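Local coordinates for uric acid degradation bifunctional protein TTL (Arabidopsis thaliana, PDB 2Q37), which hydrolyses 5-hydroxyisourate and decarboxylates the resulting OHCU stereoselectively to (S)-allantoin, the second step being the work of the N-terminal domain present here, at residues A54-T57 with A58-I61; D70-E73 with A74-A77; K168-E171 with L172-K176. All blocks are in the same frame, centred on the assembly; numbering follows the deposited sequence.

Interaction 1 (A54-T57 with A58-I61)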
loop_
_atom_site.group_PDB
_atom_site.type_symbol
_atom_site.label_atom_id
_atom_site.label_comp_id
_atom_site.label_asym_id
_atom_site.label_seq_id
_atom_site.Cartn_x
_atom_site.Cartn_y
_atom_site.Cartn_z
ATOM N N ALA A 54 12.922 18.400 -13.904
ATOM C CA ALA A 54 11.759 17.565 -14.143
ATOM C C ALA A 54 11.928 16.248 -13.394
ATOM O O ALA A 54 10.968 15.718 -12.845
ATOM C CB ALA A 54 11.602 17.309 -15.627
ATOM N N ILE A 55 13.151 15.724 -13.377
ATOM C CA ILE A 55 13.444 14.473 -12.687
ATOM C C ILE A 55 13.147 14.633 -11.192
ATOM O O ILE A 55 12.379 13.856 -10.614
ATOM C CB ILE A 55 14.937 14.068 -12.859
ATOM C CG1 ILE A 55 15.290 13.953 -14.347
ATOM C CG2 ILE A 55 15.209 12.726 -12.165
ATOM C CD1 ILE A 55 14.877 12.647 -15.013
ATOM N N TYR A 56 13.753 15.653 -10.580
ATOM C CA TYR A 56 13.584 15.939 -9.157
ATOM C C TYR A 56 12.136 16.213 -8.744
ATOM O O TYR A 56 11.707 15.839 -7.648
ATOM C CB TYR A 56 14.442 17.140 -8.753
ATOM C CG TYR A 56 15.907 17.003 -9.081
ATOM C CD1 TYR A 56 16.509 15.749 -9.163
ATOM C CD2 TYR A 56 16.696 18.134 -9.305
ATOM C CE1 TYR A 56 17.854 15.618 -9.462
ATOM C CE2 TYR A 56 18.049 18.018 -9.604
ATOM C CZ TYR A 56 18.619 16.757 -9.682
ATOM O OH TYR A 56 19.951 16.625 -9.988
ATOM N N THR A 57 11.387 16.879 -9.610
ATOM C CA THR A 57 10.001 17.186 -9.309
ATOM C C THR A 57 9.158 15.919 -9.441
ATOM O O THR A 57 8.092 15.788 -8.831
ATOM C CB THR A 57 9.479 18.261 -10.272
ATOM O OG1 THR A 57 10.256 19.450 -10.095
ATOM C CG2 THR A 57 8.006 18.558 -10.025
ATOM N N ALA A 58 9.648 14.982 -10.242
ATOM C CA ALA A 58 8.931 13.742 -10.458
ATOM C C ALA A 58 9.106 12.864 -9.228
ATOM O O ALA A 58 8.144 12.308 -8.704
ATOM C CB ALA A 58 9.465 13.042 -11.698
ATOM N N ARG A 59 10.340 12.756 -8.758
ATOM C CA ARG A 59 10.607 11.944 -7.592
ATOM C C ARG A 59 9.872 12.426 -6.347
ATOM O O ARG A 59 9.371 11.614 -5.571
ATOM C CB ARG A 59 12.096 11.915 -7.299
ATOM C CG ARG A 59 12.918 11.224 -8.347
ATOM C CD ARG A 59 14.351 11.223 -7.886
ATOM N NE ARG A 59 15.263 10.569 -8.812
ATOM C CZ ARG A 59 16.488 11.012 -9.067
ATOM N NH1 ARG A 59 16.943 12.107 -8.475
ATOM N NH2 ARG A 59 17.262 10.358 -9.906
ATOM N N ASP A 60 9.801 13.741 -6.143
ATOM C CA ASP A 60 9.135 14.241 -4.949
ATOM C C ASP A 60 7.643 13.967 -5.006
ATOM O O ASP A 60 7.038 13.578 -4.006
ATOM C CB ASP A 60 9.393 15.737 -4.753
ATOM C CG ASP A 60 8.967 16.221 -3.370
ATOM O OD1 ASP A 60 9.767 16.051 -2.412
ATOM O OD2 ASP A 60 7.831 16.747 -3.233
ATOM N N ILE A 61 7.047 14.161 -6.171
ATOM C CA ILE A 61 5.632 13.897 -6.316
ATOM C C ILE A 61 5.365 12.396 -6.112
ATOM O O ILE A 61 4.438 11.999 -5.397
ATOM C CB ILE A 61 5.157 14.306 -7.706
ATOM C CG1 ILE A 61 5.215 15.826 -7.830
ATOM C CG2 ILE A 61 3.751 13.763 -7.972
ATOM C CD1 ILE A 61 4.912 16.339 -9.234
#
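Arg59 starts with its CG anti to the carbonyl carbon (chi1 -66°) and stays extended from CG to NE, which lays the chain back along the helix over Ile55 and beside Tyr56. Ile55 answers with CG2, the branch anti to its backbone N. This methyl lies over the centre of one guanidinium face, 3.8 Å from Arg59 CZ. Tyr56 lies alongside the arginine and points the same way. Arg59 NH1 reaches the edge of the phenol ring near its plane, 3.7 Å from Tyr56 CD1. The ring and guanidinium planes are 38° apart, and the contact is with the ring edge, not its face. Arg59 NH2 forms a salt bridge with Glu171. Shortening Arg59 to an alanine would probably leave Glu171 without its charged partner and uncover Ile55 CG2.

One turn on, Ile61 rests on Thr57. Ile61 CG1 comes within 3.0 Å of Thr57 O, and Ile61 CD1 lies 3.9 Å from Thr57 CG2. The Thr57 hydroxyl is bonded to Glu53 O in the preceding turn. The backbone mostly follows the i to i+4 pattern of an alpha helix. Arg59 N bonds Ile55 O at 3.0 Å with an angle of 161° at the hydrogen. Ala58 N is shared between two weak bonds, to Ala54 O (i+4) and Ile55 O (i+3).

The segment belongs to helix 51-64 of the OHCU decarboxylase domain. Ala54, Ile55 and Ala58 pack on helix 155-178, to which the Arg59-Glu171 salt bridge also ties it. Ala58 and Ile61 touch helix 37-44.

Interaction 2 (D70-E73 with A74-A77)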
loop_
_atom_site.group_PDB
_atom_site.type_symbol
_atom_site.label_atom_id
_atom_site.label_comp_id
_atom_site.label_asym_id
_atom_site.label_seq_id
_atom_site.Cartn_x
_atom_site.Cartn_y
_atom_site.Cartn_z
ATOM N N ASP A 70 -2.225 5.017 -6.018
ATOM C CA ASP A 70 -1.649 5.475 -7.264
ATOM C C ASP A 70 -0.452 4.593 -7.628
ATOM O O ASP A 70 -0.238 4.292 -8.801
ATOM C CB ASP A 70 -1.222 6.940 -7.128
ATOM C CG ASP A 70 -2.399 7.866 -6.832
ATOM O OD1 ASP A 70 -3.490 7.643 -7.436
ATOM O OD2 ASP A 70 -2.224 8.813 -6.010
ATOM N N TRP A 71 0.327 4.181 -6.623
ATOM C CA TRP A 71 1.471 3.317 -6.872
ATOM C C TRP A 71 0.966 2.024 -7.510
ATOM O O TRP A 71 1.560 1.500 -8.461
ATOM C CB TRP A 71 2.200 2.955 -5.563
ATOM C CG TRP A 71 3.134 4.009 -5.010
ATOM C CD1 TRP A 71 3.363 5.258 -5.526
ATOM C CD2 TRP A 71 3.941 3.911 -3.826
ATOM N NE1 TRP A 71 4.256 5.937 -4.736
ATOM C CE2 TRP A 71 4.625 5.139 -3.686
ATOM C CE3 TRP A 71 4.151 2.908 -2.875
ATOM C CZ2 TRP A 71 5.506 5.394 -2.626
ATOM C CZ3 TRP A 71 5.030 3.154 -1.819
ATOM C CH2 TRP A 71 5.696 4.395 -1.703
ATOM N N LEU A 72 -0.133 1.510 -6.965
ATOM C CA LEU A 72 -0.725 0.256 -7.444
ATOM C C LEU A 72 -1.248 0.358 -8.874
ATOM O O LEU A 72 -1.129 -0.596 -9.658
ATOM C CB LEU A 72 -1.851 -0.190 -6.516
ATOM C CG LEU A 72 -1.422 -0.457 -5.068
ATOM C CD1 LEU A 72 -2.650 -0.953 -4.264
ATOM C CD2 LEU A 72 -0.265 -1.490 -5.031
ATOM N N GLU A 73 -1.818 1.511 -9.213
ATOM C CA GLU A 73 -2.334 1.703 -10.550
ATOM C C GLU A 73 -1.161 1.672 -11.515
ATOM O O GLU A 73 -1.212 0.991 -12.554
ATOM C CB GLU A 73 -3.073 3.045 -10.675
ATOM C CG GLU A 73 -3.671 3.277 -12.064
ATOM C CD GLU A 73 -4.515 4.550 -12.168
ATOM O OE1 GLU A 73 -4.056 5.632 -11.719
ATOM O OE2 GLU A 73 -5.639 4.466 -12.723
ATOM N N ALA A 74 -0.095 2.388 -11.162
ATOM C CA ALA A 74 1.071 2.452 -12.021
ATOM C C ALA A 74 1.769 1.113 -12.238
ATOM O O ALA A 74 2.274 0.866 -13.338
ATOM C CB ALA A 74 2.057 3.482 -11.493
ATOM N N PHE A 75 1.796 0.250 -11.216
ATOM C CA PHE A 75 2.467 -1.044 -11.349
ATOM C C PHE A 75 1.714 -1.902 -12.360
ATOM O O PHE A 75 2.315 -2.555 -13.232
ATOM C CB PHE A 75 2.522 -1.817 -10.017
ATOM C CG PHE A 75 3.179 -1.077 -8.886
ATOM C CD1 PHE A 75 4.151 -0.105 -9.120
ATOM C CD2 PHE A 75 2.861 -1.403 -7.562
ATOM C CE1 PHE A 75 4.798 0.527 -8.040
ATOM C CE2 PHE A 75 3.498 -0.780 -6.489
ATOM C CZ PHE A 75 4.469 0.185 -6.723
ATOM N N SER A 76 0.393 -1.901 -12.220
ATOM C CA SER A 76 -0.473 -2.683 -13.082
ATOM C C SER A 76 -0.302 -2.347 -14.564
ATOM O O SER A 76 -0.531 -3.197 -15.420
ATOM C CB SER A 76 -1.935 -2.465 -12.687
ATOM O OG SER A 76 -2.366 -1.160 -13.049
ATOM N N ALA A 77 0.110 -1.121 -14.870
ATOM C CA ALA A 77 0.268 -0.717 -16.265
ATOM C C ALA A 77 1.383 -1.441 -17.017
ATOM O O ALA A 77 1.493 -1.323 -18.247
ATOM C CB ALA A 77 0.496 0.781 -16.345
#
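The last turns of helix 68-76, which lead into the catalytic His78, hold Trp71 and Phe75 one turn apart. Phe75 takes a chi1 of -56°, with CG anti to the carbonyl carbon, and its ring folds back over the preceding turn. Trp71 O lies over the centre of one ring face, 3.1 Å from Phe75 CG. The same carbonyl oxygen accepts the bond from Phe75 N at 3.0 Å, so Trp71 O meets both the backbone and the ring of one residue. Beyond it, Phe75 CZ touches Trp71 CB at 3.8 Å. Leu72 CD2 adds an apolar contact with Phe75 CD2 at 4.0 Å. At the end of the turn, Ser76 OG donates to Glu73 O in a hydrogen bond whose very short length, 2.5 Å, is doubtful, and Ala77 N makes a weak one to the same oxygen.

The Trp71 indole stacks on Trp62 and donates a hydrogen bond from NE1 to Trp62 O. Phe75 and Leu72 both meet Phe129, and Glu73 is bonded to Ser37. Trp71 and Phe75 pack on Leu159 of helix 155-178, and Trp71 also touches Ile156 of the second subunit.

Interaction 3 (K168-E171 with L172-K176). With 3AL (1-[(4S)-2,5-dioxoimidazolidin-4-yl]urea), chain B.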
loop_
_atom_site.group_PDB
_atom_site.type_symbol
_atom_site.label_atom_id
_atom_site.label_comp_id
_atom_site.label_asym_id
_atom_site.label_seq_id
_atom_site.Cartn_x
_atom_site.Cartn_y
_atom_site.Cartn_z
ATOM N N LYS A 168 12.640 4.320 -11.088
ATOM C CA LYS A 168 13.802 4.213 -11.958
ATOM C C LYS A 168 13.353 4.081 -13.429
ATOM O O LYS A 168 13.930 4.701 -14.314
ATOM C CB LYS A 168 14.672 3.011 -11.573
ATOM C CG LYS A 168 15.389 3.144 -10.229
ATOM C CD LYS A 168 16.462 2.073 -10.099
ATOM C CE LYS A 168 16.299 1.267 -8.833
ATOM N NZ LYS A 168 17.306 0.169 -8.748
ATOM N N ILE A 169 12.318 3.280 -13.670
ATOM C CA ILE A 169 11.792 3.059 -15.008
ATOM C C ILE A 169 11.315 4.385 -15.593
ATOM O O ILE A 169 11.557 4.696 -16.764
ATOM C CB ILE A 169 10.586 2.100 -14.973
ATOM C CG1 ILE A 169 11.054 0.691 -14.616
ATOM C CG2 ILE A 169 9.857 2.137 -16.320
ATOM C CD1 ILE A 169 9.939 -0.275 -14.268
ATOM N N THR A 170 10.624 5.143 -14.749
ATOM C CA THR A 170 10.083 6.419 -15.114
ATOM C C THR A 170 11.206 7.376 -15.458
ATOM O O THR A 170 11.126 8.055 -16.475
ATOM C CB THR A 170 9.202 6.959 -13.975
ATOM O OG1 THR A 170 7.964 6.232 -13.970
ATOM C CG2 THR A 170 8.918 8.435 -14.143
ATOM N N GLU A 171 12.258 7.412 -14.639
ATOM C CA GLU A 171 13.405 8.293 -14.898
ATOM C C GLU A 171 14.047 7.965 -16.231
ATOM O O GLU A 171 14.486 8.850 -16.966
ATOM C CB GLU A 171 14.483 8.113 -13.848
ATOM C CG GLU A 171 14.301 8.875 -12.566
ATOM C CD GLU A 171 15.449 8.590 -11.614
ATOM O OE1 GLU A 171 16.609 8.819 -12.038
ATOM O OE2 GLU A 171 15.191 8.135 -10.470
ATOM N N LEU A 172 14.121 6.670 -16.501
ATOM C CA LEU A 172 14.708 6.121 -17.708
ATOM C C LEU A 172 13.940 6.601 -18.932
ATOM O O LEU A 172 14.535 6.964 -19.952
ATOM C CB LEU A 172 14.651 4.595 -17.621
ATOM C CG LEU A 172 15.832 3.798 -18.164
ATOM C CD1 LEU A 172 15.717 3.667 -19.671
ATOM C CD2 LEU A 172 17.142 4.483 -17.756
ATOM N N ARG A 173 12.616 6.599 -18.817
ATOM C CA ARG A 173 11.754 7.017 -19.905
ATOM C C ARG A 173 11.677 8.524 -20.062
ATOM O O ARG A 173 11.381 9.017 -21.146
ATOM C CB ARG A 173 10.349 6.450 -19.713
ATOM C CG ARG A 173 10.316 4.944 -19.798
ATOM C CD ARG A 173 8.941 4.392 -19.575
ATOM N NE ARG A 173 8.980 2.941 -19.637
ATOM C CZ ARG A 173 7.913 2.151 -19.569
ATOM N NH1 ARG A 173 6.701 2.677 -19.429
ATOM N NH2 ARG A 173 8.061 0.830 -19.669
HETATM N N MSE A 174 11.935 9.262 -18.990
HETATM C CA MSE A 174 11.883 10.716 -19.070
HETATM C C MSE A 174 13.115 11.220 -19.802
HETATM O O MSE A 174 13.064 12.221 -20.509
HETATM C CB MSE A 174 11.823 11.339 -17.674
HETATM C CG MSE A 174 10.591 10.951 -16.865
HETATM SE SE MSE A 174 10.279 12.108 -15.327
HETATM C CE MSE A 174 11.926 11.811 -14.383
ATOM N N ALA A 175 14.226 10.522 -19.617
ATOM C CA ALA A 175 15.454 10.907 -20.276
ATOM C C ALA A 175 15.232 10.750 -21.780
ATOM O O ALA A 175 15.706 11.561 -22.578
ATOM C CB ALA A 175 16.596 10.024 -19.809
ATOM N N LYS A 176 14.482 9.715 -22.153
ATOM C CA LYS A 176 14.189 9.419 -23.554
ATOM C C LYS A 176 13.291 10.470 -24.205
ATOM O O LYS A 176 13.249 10.581 -25.431
ATOM C CB LYS A 176 13.528 8.038 -23.677
ATOM C CG LYS A 176 13.281 7.585 -25.115
ATOM C CD LYS A 176 14.538 6.979 -25.723
ATOM C CE LYS A 176 14.493 6.973 -27.249
ATOM N NZ LYS A 176 14.693 8.340 -27.835
HETATM C C4 3AL B . 8.437 -3.200 -16.228
HETATM C C5 3AL B . 8.269 -2.680 -17.567
HETATM O O5 3AL B . 7.340 -2.579 -18.326
HETATM N N7 3AL B . 9.500 -2.188 -18.043
HETATM C C8 3AL B . 10.412 -2.414 -17.023
HETATM O O8 3AL B . 11.593 -2.100 -17.112
HETATM N N9 3AL B . 9.813 -3.026 -15.924
HETATM N N3 3AL B . 7.914 -4.560 -16.114
HETATM C C2 3AL B . 8.009 -5.184 -14.777
HETATM N N1 3AL B . 7.557 -6.300 -14.687
HETATM O O2 3AL B . 8.554 -4.505 -13.785
#
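Ile169 and Arg173, one turn apart, form part of the wall of the (S)-allantoin pocket. In the isoleucine CG1 is anti to the carbonyl carbon (chi1 -70°) and chi2 is extended (168°), which together carry CD1 out to the ligand. Ile169 CD1 comes within 3.2 Å of N9 of the allantoin ring, and Ile169 CG1 lies 3.8 Å from its O8. The other branch turns to the arginine. Ile169 CG2 sits over one guanidinium face, offset toward the rim, 3.5 Å from Arg173 NE. The two side chains run side by side in the same direction. Arg173 NH2 is 3.7 Å from ligand N7, so the two touch without a hydrogen bond. Its strong partner is Glu100, in a salt bridge, and Arg173 NH1 makes a weak bond to Val32 O. Glu100 OE1 also bonds the ligand, so Arg173 probably helps to position and polarise that carboxylate.

The residues lie on the long helix 155-178 of this all-helical decarboxylase domain. Regular backbone bonds hold the turns, among them Arg173 N to Ile169 O at 3.0 Å.

Another side of the helix carries selenomethionine Met174. Its CG lies 3.0 Å from Thr170 O, and a bend at chi3 (-60°) brings CE back to within 3.9 Å of Glu171 CA. Thr170 CG2 approaches the selenium, SE, at 4.1 Å. The Thr170 hydroxyl is bonded to Cys33 O, while Met174 packs against Trp30.

In the fold
Interactions 1 and 3 touch directly, with centres 11 Å apart. Arg59 NH2 meets Glu171 OE1 at 2.7 Å, and Ala58 CB lies 3.8 Å from Met174 SE, so a charged pair and an apolar patch both join helix 51-64 to helix 155-178. Interaction 3 uses another part of its surface for the ligand, which places interaction 1 behind the pocket wall and away from the annotated sites. Interaction 2 touches neither. Its nearest atoms are about 6 Å from interaction 1 and about 7 Å from interaction 3. It does not line the pocket: the Phe75 side chain is about 8 Å from the bound allantoin, but its helix leads into His78 and Pro79, which do.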